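Local coordinates for protein LbaCas13a H328A (C2c2) (Lachnospiraceae bacterium NK4A179, PDB 5WLH) that binds pre-crRNA and, as a CRISPR-Cas13a nuclease, probably uses the processed guide to find target RNA and then cleaves RNA, preferentially at adenosine, at residues Y729-N734 against L855-E860; K685-L690 against Y722-I727; K694-I699 against L850-L855. All coordinates share one frame; numbering follows the deposited sequence.

Contact 1 of 3, residues Y729-N734 against L855-E860; sequences YNAFLN and LEFIKE. With nucleotides of chain B.
Ala731 and Phe732 pack on Phe857 in a buried, apolar helix-to-helix contact between the C-terminal end of helix 709-732 and helix 843-861. Both helices belong to an all-helical part of the chain that lines the guide RNA. By family architecture this is probably the Helical-2 region of Cas13a. At their closest the backbones stand 7.0 Å apart, from Phe732 CA to Phe857 CA. Two phenylalanine rings form an offset edge-to-face pair. The edge of Phe732 turns to the face of Phe857, with ring centroids 5.7 Å apart and planes at 61°. Phe732 also uses its backbone: its CA sits over the same ring as a CH-pi contact, 4.1 Å from the Phe857 centroid. With CG anti to the backbone N (chi1 164°), the Phe732 ring lies alongside helix 843-861, back toward Phe854, and CD1 reaches CB of Phe857 at 3.8 Å, near the plane of the Phe732 ring. Ala731 fills the far end of the Phe857 ring. Its methyl meets the rim, not a face. Val738 of the next helix touches both phenylalanines, and Phe854 adds a further edge-to-face partner for Phe732. Leu664 of helix 654-665 lies against Ala731. Helix 709-732 makes a wider pi-type turn over 729-732. Tyr729 of this turn reaches the RNA. Its hydroxyl also receives a hydrogen bond from the Phe678 backbone N, and Arg671 makes a cation-pi contact with its ring. Tyr729 OH donates to OP2 of A34 of chain B across 2.6 Å.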
loop_
_atom_site.group_PDB
_atom_site.type_symbol
_atom_site.label_atom_id
_atom_site.label_comp_id
_atom_site.label_asym_id
_atom_site.label_seq_id
_atom_site.Cartn_x
_atom_site.Cartn_y
_atom_site.Cartn_z
ATOM N N TYR A 729 2.584 24.122 -11.805
ATOM C CA TYR A 729 1.384 23.692 -11.102
ATOM C C TYR A 729 0.281 24.741 -11.163
ATOM O O TYR A 729 -0.894 24.393 -11.321
ATOM C CB TYR A 729 1.719 23.349 -9.649
ATOM C CG TYR A 729 2.573 22.105 -9.536
ATOM C CD1 TYR A 729 2.070 20.862 -9.924
ATOM C CD2 TYR A 729 3.867 22.174 -9.044
ATOM C CE1 TYR A 729 2.848 19.714 -9.833
ATOM C CE2 TYR A 729 4.641 21.044 -8.942
ATOM C CZ TYR A 729 4.121 19.816 -9.335
ATOM O OH TYR A 729 4.904 18.693 -9.243
ATOM N N ASN A 730 0.635 26.024 -11.070
ATOM C CA ASN A 730 -0.360 27.055 -10.813
ATOM C C ASN A 730 -0.830 27.803 -12.058
ATOM O O ASN A 730 -1.801 28.572 -11.970
ATOM C CB ASN A 730 0.193 28.042 -9.785
ATOM C CG ASN A 730 0.422 27.389 -8.434
ATOM O OD1 ASN A 730 -0.519 27.162 -7.691
ATOM N ND2 ASN A 730 1.676 27.084 -8.117
ATOM N N ALA A 731 -0.202 27.583 -13.206
ATOM C CA ALA A 731 -0.621 28.243 -14.434
ATOM C C ALA A 731 -0.634 27.282 -15.614
ATOM O O ALA A 731 -1.581 27.263 -16.406
ATOM C CB ALA A 731 0.315 29.423 -14.735
ATOM N N PHE A 732 0.418 26.471 -15.732
ATOM C CA PHE A 732 0.626 25.679 -16.937
ATOM C C PHE A 732 -0.413 24.575 -17.076
ATOM O O PHE A 732 -1.045 24.432 -18.127
ATOM C CB PHE A 732 2.047 25.106 -16.914
ATOM C CG PHE A 732 2.284 23.982 -17.878
ATOM C CD1 PHE A 732 2.388 24.217 -19.244
ATOM C CD2 PHE A 732 2.445 22.685 -17.413
ATOM C CE1 PHE A 732 2.628 23.181 -20.122
ATOM C CE2 PHE A 732 2.689 21.648 -18.292
ATOM C CZ PHE A 732 2.781 21.894 -19.646
ATOM N N LEU A 733 -0.602 23.771 -16.029
ATOM C CA LEU A 733 -1.378 22.548 -16.206
ATOM C C LEU A 733 -2.842 22.819 -16.544
ATOM O O LEU A 733 -3.462 22.017 -17.243
ATOM C CB LEU A 733 -1.271 21.670 -14.951
ATOM C CG LEU A 733 0.064 20.966 -14.708
ATOM C CD1 LEU A 733 0.044 20.298 -13.329
ATOM C CD2 LEU A 733 0.367 19.955 -15.805
ATOM N N ASN A 734 -3.412 23.937 -16.083
ATOM C CA ASN A 734 -4.814 24.251 -16.342
ATOM C C ASN A 734 -5.017 25.190 -17.521
ATOM O O ASN A 734 -6.157 25.586 -17.788
ATOM C CB ASN A 734 -5.455 24.868 -15.099
ATOM C CG ASN A 734 -5.328 23.981 -13.888
ATOM O OD1 ASN A 734 -5.374 22.755 -13.996
ATOM N ND2 ASN A 734 -5.140 24.590 -12.727
ATOM N N LEU A 855 7.818 24.367 -22.116
ATOM C CA LEU A 855 8.771 25.318 -22.680
ATOM C C LEU A 855 8.072 26.293 -23.613
ATOM O O LEU A 855 8.348 27.497 -23.578
ATOM C CB LEU A 855 9.896 24.574 -23.399
ATOM C CG LEU A 855 10.756 23.697 -22.481
ATOM C CD1 LEU A 855 11.642 22.748 -23.274
ATOM C CD2 LEU A 855 11.585 24.531 -21.516
ATOM N N GLU A 856 7.141 25.797 -24.432
ATOM C CA GLU A 856 6.406 26.683 -25.330
ATOM C C GLU A 856 5.499 27.630 -24.551
ATOM O O GLU A 856 5.362 28.807 -24.914
ATOM C CB GLU A 856 5.606 25.858 -26.343
ATOM C CG GLU A 856 4.648 26.672 -27.196
ATOM C CD GLU A 856 4.012 25.860 -28.309
ATOM O OE1 GLU A 856 4.399 26.062 -29.481
ATOM O OE2 GLU A 856 3.128 25.023 -28.015
ATOM N N PHE A 857 4.876 27.133 -23.473
ATOM C CA PHE A 857 4.060 27.974 -22.602
ATOM C C PHE A 857 4.870 29.129 -22.027
ATOM O O PHE A 857 4.382 30.266 -21.944
ATOM C CB PHE A 857 3.481 27.110 -21.470
ATOM C CG PHE A 857 2.659 27.870 -20.466
ATOM C CD1 PHE A 857 1.381 28.311 -20.784
ATOM C CD2 PHE A 857 3.146 28.113 -19.192
ATOM C CE1 PHE A 857 0.617 28.982 -19.862
ATOM C CE2 PHE A 857 2.379 28.793 -18.260
ATOM C CZ PHE A 857 1.110 29.232 -18.603
ATOM N N ILE A 858 6.094 28.843 -21.585
ATOM C CA ILE A 858 6.971 29.881 -21.049
ATOM C C ILE A 858 7.270 30.923 -22.126
ATOM O O ILE A 858 7.127 32.133 -21.908
ATOM C CB ILE A 858 8.262 29.245 -20.500
ATOM C CG1 ILE A 858 7.948 28.370 -19.281
ATOM C CG2 ILE A 858 9.282 30.310 -20.141
ATOM C CD1 ILE A 858 7.519 29.150 -18.068
ATOM N N LYS A 859 7.677 30.458 -23.311
ATOM C CA LYS A 859 7.991 31.368 -24.411
ATOM C C LYS A 859 6.789 32.224 -24.795
ATOM O O LYS A 859 6.948 33.404 -25.134
ATOM C CB LYS A 859 8.487 30.566 -25.619
ATOM C CG LYS A 859 9.964 30.181 -25.541
ATOM C CD LYS A 859 10.370 29.200 -26.647
ATOM C CE LYS A 859 9.986 27.764 -26.290
ATOM N NZ LYS A 859 10.741 26.721 -27.048
ATOM N N GLU A 860 5.582 31.665 -24.721
ATOM C CA GLU A 860 4.402 32.407 -25.134
ATOM C C GLU A 860 3.942 33.393 -24.069
ATOM O O GLU A 860 3.507 34.500 -24.397
ATOM C CB GLU A 860 3.271 31.437 -25.478
ATOM C CG GLU A 860 3.413 30.779 -26.839
ATOM C CD GLU A 860 3.233 31.764 -27.979
ATOM O OE1 GLU A 860 2.473 32.746 -27.803
ATOM O OE2 GLU A 860 3.854 31.556 -29.046
ATOM P P A B 34 2.882 16.726 -7.202
ATOM O OP1 A B 34 1.714 17.536 -6.752
ATOM O OP2 A B 34 3.281 16.695 -8.656
ATOM O "O5'" A B 34 4.205 17.011 -6.382
ATOM C "C5'" A B 34 4.161 17.307 -4.993
ATOM C "C4'" A B 34 5.369 18.099 -4.550
ATOM O "O4'" A B 34 6.537 17.231 -4.462
ATOM C "C3'" A B 34 5.758 19.267 -5.475
ATOM O "O3'" A B 34 6.132 20.392 -4.691
ATOM C "C2'" A B 34 7.002 18.736 -6.191
ATOM O "O2'" A B 34 7.905 19.732 -6.624
ATOM C "C1'" A B 34 7.625 17.852 -5.113
ATOM N N9 A B 34 8.561 16.853 -5.642
ATOM C C8 A B 34 8.372 15.792 -6.487
ATOM N N7 A B 34 9.483 15.149 -6.774
ATOM C C5 A B 34 10.470 15.841 -6.090
ATOM C C6 A B 34 11.862 15.678 -5.976
ATOM N N6 A B 34 12.565 14.715 -6.581
ATOM N N1 A B 34 12.540 16.557 -5.203
ATOM C C2 A B 34 11.858 17.536 -4.591
ATOM N N3 A B 34 10.550 17.788 -4.624
ATOM C C4 A B 34 9.910 16.892 -5.392
#

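Contact 2 of 3, residues K685-L690 against Y722-I727; sequences KNFPAL and YMFKEI. With nucleotides of chain B.
At the edge of the Phe687 ring, near its plane, lies Phe724 CD2, 3.5 Å from Phe687 CZ. CE1 of Phe687 touches the same carbon. The two planes are nearly perpendicular, at 88°, but Phe687 comes to the Phe724 ring at a slant. Phe687 is extended toward helix 709-732 because its CG is anti to the backbone N (chi1 -171°). Tyr721 forms an edge-to-face pair with Phe687, and Phe854 of helix 843-861 does so with Phe724. A third ring, Tyr722, has CG of Glu726, one helical turn on, over one face. Its CE1 approaches OP1 of A36 of chain B at 3.5 Å. The contact thus joins the short helix 687-692 to the long helix 709-732 through an aromatic core in an all-helical part of this Cas13a protein. Polar residues beside the core bind the guide RNA. Asn686 ND2 gives a nearly straight hydrogen bond to OP1 of U42 of chain B, 2.9 Å long. Lys725 bends at its second and third torsions and places NZ between two successive phosphates. NZ donates to A36 OP2 of chain B at 2.6 Å and to U35 OP2 of chain B at 2.8 Å. It also forms a salt bridge with Glu726 OE1, at 2.6 Å. Tyr665 OH bonds to the other oxygen of Glu726. Three negative groups around one ammonium would probably keep Lys725 charged, and the carboxylate probably helps hold the ammonium at the two phosphates.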
loop_
_atom_site.group_PDB
_atom_site.type_symbol
_atom_site.label_atom_id
_atom_site.label_comp_id
_atom_site.label_asym_id
_atom_site.label_seq_id
_atom_site.Cartn_x
_atom_site.Cartn_y
_atom_site.Cartn_z
ATOM N N LYS A 685 18.969 17.613 -12.100
ATOM C CA LYS A 685 20.336 17.442 -12.582
ATOM C C LYS A 685 20.492 17.902 -14.029
ATOM O O LYS A 685 21.542 18.439 -14.395
ATOM C CB LYS A 685 20.761 15.982 -12.428
ATOM C CG LYS A 685 21.955 15.590 -13.278
ATOM C CD LYS A 685 22.120 14.077 -13.357
ATOM C CE LYS A 685 23.335 13.717 -14.207
ATOM N NZ LYS A 685 24.519 14.550 -13.847
ATOM N N ASN A 686 19.468 17.722 -14.863
ATOM C CA ASN A 686 19.542 18.090 -16.274
ATOM C C ASN A 686 19.079 19.518 -16.554
ATOM O O ASN A 686 19.196 19.976 -17.696
ATOM C CB ASN A 686 18.711 17.128 -17.125
ATOM C CG ASN A 686 19.075 15.682 -16.889
ATOM O OD1 ASN A 686 20.201 15.375 -16.485
ATOM N ND2 ASN A 686 18.128 14.776 -17.160
ATOM N N PHE A 687 18.582 20.222 -15.536
ATOM C CA PHE A 687 17.914 21.508 -15.749
ATOM C C PHE A 687 18.826 22.574 -16.356
ATOM O O PHE A 687 18.417 23.203 -17.346
ATOM C CB PHE A 687 17.304 21.968 -14.419
ATOM C CG PHE A 687 16.403 23.162 -14.536
ATOM C CD1 PHE A 687 15.242 23.099 -15.284
ATOM C CD2 PHE A 687 16.709 24.339 -13.868
ATOM C CE1 PHE A 687 14.412 24.193 -15.381
ATOM C CE2 PHE A 687 15.872 25.446 -13.967
ATOM C CZ PHE A 687 14.729 25.362 -14.722
ATOM N N PRO A 688 20.030 22.843 -15.837
ATOM C CA PRO A 688 20.832 23.923 -16.440
ATOM C C PRO A 688 21.110 23.689 -17.911
ATOM O O PRO A 688 20.927 24.599 -18.728
ATOM C CB PRO A 688 22.112 23.916 -15.596
ATOM C CG PRO A 688 21.656 23.364 -14.257
ATOM C CD PRO A 688 20.699 22.282 -14.647
ATOM N N ALA A 689 21.502 22.467 -18.277
ATOM C CA ALA A 689 21.704 22.154 -19.688
ATOM C C ALA A 689 20.418 22.328 -20.488
ATOM O O ALA A 689 20.450 22.763 -21.647
ATOM C CB ALA A 689 22.246 20.732 -19.834
ATOM N N LEU A 690 19.268 22.009 -19.890
ATOM C CA LEU A 690 18.025 22.090 -20.648
ATOM C C LEU A 690 17.626 23.535 -20.927
ATOM O O LEU A 690 17.163 23.847 -22.027
ATOM C CB LEU A 690 16.895 21.360 -19.913
ATOM C CG LEU A 690 15.636 21.171 -20.766
ATOM C CD1 LEU A 690 15.113 19.748 -20.690
ATOM C CD2 LEU A 690 14.562 22.152 -20.361
ATOM N N TYR A 722 12.660 26.792 -9.113
ATOM C CA TYR A 722 11.519 27.064 -8.245
ATOM C C TYR A 722 10.430 27.800 -9.006
ATOM O O TYR A 722 9.255 27.430 -8.938
ATOM C CB TYR A 722 11.939 27.871 -7.013
ATOM C CG TYR A 722 10.733 28.196 -6.156
ATOM C CD1 TYR A 722 10.141 27.217 -5.365
ATOM C CD2 TYR A 722 10.146 29.454 -6.185
ATOM C CE1 TYR A 722 9.021 27.492 -4.600
ATOM C CE2 TYR A 722 9.020 29.740 -5.428
ATOM C CZ TYR A 722 8.462 28.749 -4.634
ATOM O OH TYR A 722 7.346 29.024 -3.881
ATOM N N MET A 723 10.800 28.847 -9.748
ATOM C CA MET A 723 9.793 29.598 -10.485
ATOM C C MET A 723 9.070 28.715 -11.494
ATOM O O MET A 723 7.843 28.745 -11.579
ATOM C CB MET A 723 10.420 30.806 -11.184
ATOM C CG MET A 723 9.468 31.411 -12.182
ATOM S SD MET A 723 10.060 33.004 -12.785
ATOM C CE MET A 723 11.659 32.575 -13.409
ATOM N N PHE A 724 9.814 27.911 -12.270
ATOM C CA PHE A 724 9.169 27.000 -13.212
ATOM C C PHE A 724 8.245 26.028 -12.492
ATOM O O PHE A 724 7.151 25.717 -12.982
ATOM C CB PHE A 724 10.212 26.209 -13.999
ATOM C CG PHE A 724 10.799 26.967 -15.158
ATOM C CD1 PHE A 724 10.546 28.324 -15.314
ATOM C CD2 PHE A 724 11.600 26.324 -16.085
ATOM C CE1 PHE A 724 11.091 29.030 -16.385
ATOM C CE2 PHE A 724 12.152 27.021 -17.152
ATOM C CZ PHE A 724 11.890 28.374 -17.300
ATOM N N LYS A 725 8.667 25.548 -11.323
ATOM C CA LYS A 725 7.829 24.615 -10.575
ATOM C C LYS A 725 6.499 25.266 -10.217
ATOM O O LYS A 725 5.428 24.683 -10.428
ATOM C CB LYS A 725 8.559 24.144 -9.313
ATOM C CG LYS A 725 7.813 23.004 -8.578
ATOM C CD LYS A 725 6.965 23.536 -7.407
ATOM C CE LYS A 725 7.840 23.972 -6.237
ATOM N NZ LYS A 725 7.013 24.485 -5.091
ATOM N N GLU A 726 6.552 26.496 -9.698
ATOM C CA GLU A 726 5.321 27.188 -9.353
ATOM C C GLU A 726 4.478 27.448 -10.593
ATOM O O GLU A 726 3.250 27.325 -10.550
ATOM C CB GLU A 726 5.640 28.482 -8.612
ATOM C CG GLU A 726 6.222 28.251 -7.229
ATOM C CD GLU A 726 5.208 27.639 -6.266
ATOM O OE1 GLU A 726 5.515 26.585 -5.679
ATOM O OE2 GLU A 726 4.115 28.218 -6.082
ATOM N N ILE A 727 5.119 27.776 -11.716
ATOM C CA ILE A 727 4.361 27.992 -12.948
ATOM C C ILE A 727 3.716 26.700 -13.416
ATOM O O ILE A 727 2.560 26.689 -13.862
ATOM C CB ILE A 727 5.268 28.570 -14.043
ATOM C CG1 ILE A 727 5.758 29.961 -13.631
ATOM C CG2 ILE A 727 4.525 28.559 -15.375
ATOM C CD1 ILE A 727 6.765 30.546 -14.607
ATOM P P U B 42 17.889 11.177 -15.489
ATOM O OP1 U B 42 18.506 11.963 -16.593
ATOM O OP2 U B 42 16.483 11.430 -15.103
ATOM O "O5'" U B 42 18.000 9.636 -15.862
ATOM C "C5'" U B 42 19.173 9.097 -16.456
ATOM C "C4'" U B 42 19.050 7.601 -16.573
ATOM O "O4'" U B 42 18.864 7.041 -15.244
ATOM C "C3'" U B 42 17.838 7.104 -17.354
ATOM O "O3'" U B 42 18.030 7.102 -18.762
ATOM C "C2'" U B 42 17.601 5.722 -16.760
ATOM O "O2'" U B 42 18.521 4.782 -17.289
ATOM C "C1'" U B 42 17.953 5.963 -15.296
ATOM N N1 U B 42 16.764 6.293 -14.475
ATOM C C2 U B 42 15.930 5.248 -14.109
ATOM O O2 U B 42 16.140 4.097 -14.440
ATOM N N3 U B 42 14.844 5.589 -13.340
ATOM C C4 U B 42 14.511 6.855 -12.908
ATOM O O4 U B 42 13.502 7.018 -12.221
ATOM C C5 U B 42 15.419 7.884 -13.325
ATOM C C6 U B 42 16.487 7.575 -14.072
ATOM P P A B 36 8.831 24.077 -1.844
ATOM O OP1 A B 36 8.953 25.540 -1.653
ATOM O OP2 A B 36 8.334 23.521 -3.119
ATOM O "O5'" A B 36 10.224 23.382 -1.565
ATOM C "C5'" A B 36 11.337 23.652 -2.399
ATOM C "C4'" A B 36 12.570 23.909 -1.576
ATOM O "O4'" A B 36 12.371 25.074 -0.730
ATOM C "C3'" A B 36 12.974 22.791 -0.639
ATOM O "O3'" A B 36 14.382 22.939 -0.461
ATOM C "C2'" A B 36 12.246 23.181 0.650
ATOM O "O2'" A B 36 12.742 22.576 1.821
ATOM C "C1'" A B 36 12.458 24.692 0.639
ATOM N N9 A B 36 11.471 25.502 1.344
ATOM C C8 A B 36 10.104 25.376 1.401
ATOM N N7 A B 36 9.525 26.349 2.065
ATOM C C5 A B 36 10.577 27.183 2.437
ATOM C C6 A B 36 10.634 28.393 3.157
ATOM N N6 A B 36 9.554 29.001 3.661
ATOM N N1 A B 36 11.850 28.958 3.349
ATOM C C2 A B 36 12.931 28.354 2.846
ATOM N N3 A B 36 12.999 27.221 2.149
ATOM C C4 A B 36 11.775 26.681 1.982
ATOM P P U B 35 5.028 21.262 -3.913
ATOM O OP1 U B 35 3.723 20.565 -3.915
ATOM O OP2 U B 35 4.984 22.637 -4.469
ATOM O "O5'" U B 35 5.644 21.316 -2.457
ATOM C "C5'" U B 35 5.202 22.255 -1.503
ATOM C "C4'" U B 35 6.046 22.138 -0.268
ATOM O "O4'" U B 35 5.880 20.823 0.310
ATOM C "C3'" U B 35 7.538 22.240 -0.518
ATOM O "O3'" U B 35 7.940 23.587 -0.612
ATOM C "C2'" U B 35 8.134 21.503 0.672
ATOM O "O2'" U B 35 8.217 22.355 1.800
ATOM C "C1'" U B 35 7.075 20.418 0.936
ATOM N N1 U B 35 7.487 19.117 0.367
ATOM C C2 U B 35 8.336 18.365 1.147
ATOM O O2 U B 35 8.707 18.715 2.252
ATOM N N3 U B 35 8.719 17.178 0.596
ATOM C C4 U B 35 8.368 16.688 -0.643
ATOM O O4 U B 35 8.829 15.599 -0.989
ATOM C C5 U B 35 7.494 17.526 -1.400
ATOM C C6 U B 35 7.087 18.691 -0.881
#

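Contact 3 of 3, residues K694-I699 against L850-L855; sequences KDNLGI and LRKAFL
Asn696 is the first residue of 694-699 to touch helix 843-861, at Leu855 and Lys852. Its CB rests 3.6 Å from CD1 of Leu855, and its CG and OD1 lie against the same methyl. Chi1 of -58° sets CG beside the backbone N, and OD1 is the amide atom nearest Lys852 NZ. Lys852 kinks at its second torsion (chi2 -36°) and brings NZ to 3.6 Å from Asn696 OD1. This is too long to count as a firm bond, though the polarity is favourable. The other side of the amide is held within the local fold, since ND2 donates to Leu690 O in helix 687-692. Asn696 O takes a hydrogen bond from Lys859, a turn beyond Leu855 on the same helix. The segment is an irregular connection between helices 687-692 and 709-732, laid over helix 843-861 in the all-helical region that includes the RNA-binding residues of contacts 1 and 2. Leu697 follows and takes the second methyl of Leu855. Its CG is 3.6 Å from Leu855 CD2, and its CD1 is 3.8 Å from that same methyl. Phe724 and Leu866 add apolar neighbours for Leu697. Leu697 CD2 lies 4.0 Å from Leu855 CD2 as well, so CG and both methyls of Leu697 gather round one methyl. The same Leu697 CD2 also leans over the Leu855 carbonyl oxygen, 3.9 Å from Leu855 O.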
loop_
_atom_site.group_PDB
_atom_site.type_symbol
_atom_site.label_atom_id
_atom_site.label_comp_id
_atom_site.label_asym_id
_atom_site.label_seq_id
_atom_site.Cartn_x
_atom_site.Cartn_y
_atom_site.Cartn_z
ATOM N N LYS A 694 19.399 25.809 -27.030
ATOM C CA LYS A 694 18.777 26.828 -27.860
ATOM C C LYS A 694 17.526 26.321 -28.559
ATOM O O LYS A 694 16.708 27.134 -29.004
ATOM C CB LYS A 694 19.798 27.350 -28.871
ATOM C CG LYS A 694 20.820 28.286 -28.252
ATOM C CD LYS A 694 21.889 28.660 -29.269
ATOM C CE LYS A 694 23.091 29.294 -28.613
ATOM N NZ LYS A 694 24.294 29.093 -29.467
ATOM N N ASP A 695 17.350 25.003 -28.662
ATOM C CA ASP A 695 16.087 24.477 -29.168
ATOM C C ASP A 695 14.968 24.647 -28.150
ATOM O O ASP A 695 13.792 24.709 -28.523
ATOM C CB ASP A 695 16.244 23.006 -29.544
ATOM C CG ASP A 695 17.068 22.817 -30.792
ATOM O OD1 ASP A 695 16.992 23.693 -31.680
ATOM O OD2 ASP A 695 17.789 21.800 -30.883
ATOM N N ASN A 696 15.313 24.730 -26.870
ATOM C CA ASN A 696 14.317 24.888 -25.821
ATOM C C ASN A 696 14.125 26.360 -25.487
ATOM O O ASN A 696 13.252 27.021 -26.057
ATOM C CB ASN A 696 14.728 24.086 -24.583
ATOM C CG ASN A 696 14.910 22.616 -24.893
ATOM O OD1 ASN A 696 14.204 22.068 -25.736
ATOM N ND2 ASN A 696 15.866 21.972 -24.224
ATOM N N LEU A 697 14.936 26.885 -24.575
ATOM C CA LEU A 697 14.805 28.266 -24.140
ATOM C C LEU A 697 15.999 29.139 -24.487
ATOM O O LEU A 697 15.834 30.355 -24.618
ATOM C CB LEU A 697 14.586 28.328 -22.623
ATOM C CG LEU A 697 13.295 27.701 -22.099
ATOM C CD1 LEU A 697 13.254 27.853 -20.590
ATOM C CD2 LEU A 697 12.049 28.320 -22.734
ATOM N N GLY A 698 17.188 28.563 -24.618
ATOM C CA GLY A 698 18.349 29.354 -24.984
ATOM C C GLY A 698 18.741 30.386 -23.954
ATOM O O GLY A 698 19.354 31.403 -24.302
ATOM N N ILE A 699 18.395 30.164 -22.688
ATOM C CA ILE A 699 18.756 31.118 -21.652
ATOM C C ILE A 699 20.243 30.981 -21.365
ATOM O O ILE A 699 20.733 29.894 -21.038
ATOM C CB ILE A 699 17.933 30.896 -20.377
ATOM C CG1 ILE A 699 16.437 30.892 -20.694
ATOM C CG2 ILE A 699 18.251 31.978 -19.366
ATOM C CD1 ILE A 699 15.566 30.524 -19.509
ATOM N N LEU A 850 4.825 16.858 -22.104
ATOM C CA LEU A 850 4.648 17.893 -21.091
ATOM C C LEU A 850 5.822 18.866 -21.080
ATOM O O LEU A 850 5.627 20.081 -20.975
ATOM C CB LEU A 850 4.470 17.256 -19.710
ATOM C CG LEU A 850 3.082 16.695 -19.376
ATOM C CD1 LEU A 850 3.113 15.942 -18.045
ATOM C CD2 LEU A 850 2.033 17.784 -19.332
ATOM N N ARG A 851 7.049 18.343 -21.176
ATOM C CA ARG A 851 8.239 19.184 -21.103
ATOM C C ARG A 851 8.272 20.179 -22.251
ATOM O O ARG A 851 8.562 21.366 -22.049
ATOM C CB ARG A 851 9.482 18.296 -21.113
ATOM C CG ARG A 851 10.801 18.999 -20.897
ATOM C CD ARG A 851 11.950 18.032 -21.197
ATOM N NE ARG A 851 11.996 16.933 -20.232
ATOM C CZ ARG A 851 11.810 15.651 -20.533
ATOM N NH1 ARG A 851 11.577 15.287 -21.784
ATOM N NH2 ARG A 851 11.860 14.731 -19.576
ATOM N N LYS A 852 7.925 19.725 -23.454
ATOM C CA LYS A 852 7.920 20.620 -24.603
ATOM C C LYS A 852 6.745 21.591 -24.546
ATOM O O LYS A 852 6.910 22.781 -24.842
ATOM C CB LYS A 852 7.921 19.801 -25.895
ATOM C CG LYS A 852 9.181 18.946 -26.069
ATOM C CD LYS A 852 10.442 19.648 -25.527
ATOM C CE LYS A 852 11.614 18.676 -25.373
ATOM N NZ LYS A 852 12.659 19.125 -24.430
ATOM N N ALA A 853 5.556 21.120 -24.130
ATOM C CA ALA A 853 4.437 22.037 -23.959
ATOM C C ALA A 853 4.764 23.128 -22.946
ATOM O O ALA A 853 4.359 24.287 -23.121
ATOM C CB ALA A 853 3.180 21.266 -23.535
ATOM N N PHE A 854 5.486 22.780 -21.874
ATOM C CA PHE A 854 5.822 23.774 -20.856
ATOM C C PHE A 854 6.788 24.815 -21.408
ATOM O O PHE A 854 6.622 26.017 -21.176
ATOM C CB PHE A 854 6.424 23.101 -19.621
ATOM C CG PHE A 854 6.732 24.053 -18.502
ATOM C CD1 PHE A 854 5.764 24.374 -17.558
ATOM C CD2 PHE A 854 7.992 24.638 -18.393
ATOM C CE1 PHE A 854 6.047 25.250 -16.527
ATOM C CE2 PHE A 854 8.296 25.512 -17.357
ATOM C CZ PHE A 854 7.309 25.819 -16.409
ATOM N N LEU A 855 7.818 24.367 -22.116
ATOM C CA LEU A 855 8.771 25.318 -22.680
ATOM C C LEU A 855 8.072 26.293 -23.613
ATOM O O LEU A 855 8.348 27.497 -23.578
ATOM C CB LEU A 855 9.896 24.574 -23.399
ATOM C CG LEU A 855 10.756 23.697 -22.481
ATOM C CD1 LEU A 855 11.642 22.748 -23.274
ATOM C CD2 LEU A 855 11.585 24.531 -21.516
#

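The three contacts adjoin in one cluster of helices and a connecting loop. Centres of contacts 1 and 2 are about 13 Å apart, those of 1 and 3 about 11 Å, and those of 2 and 3 about 10 Å. Contacts 1 and 2 share helix 709-732, and Phe732 N probably bonds to Ile727 O at 2.9 Å. Contacts 1 and 3 both use helix 843-861; Leu855 lies in both ranges but makes its contacts in contact 3. Between contacts 2 and 3, Phe724 CZ packs on Leu697 CD1 at 3.6 Å. Residues of contacts 1 and 2 bond directly to phosphates of the RNA chain, whereas the nearest atom of contact 3 stays about 7 Å from it.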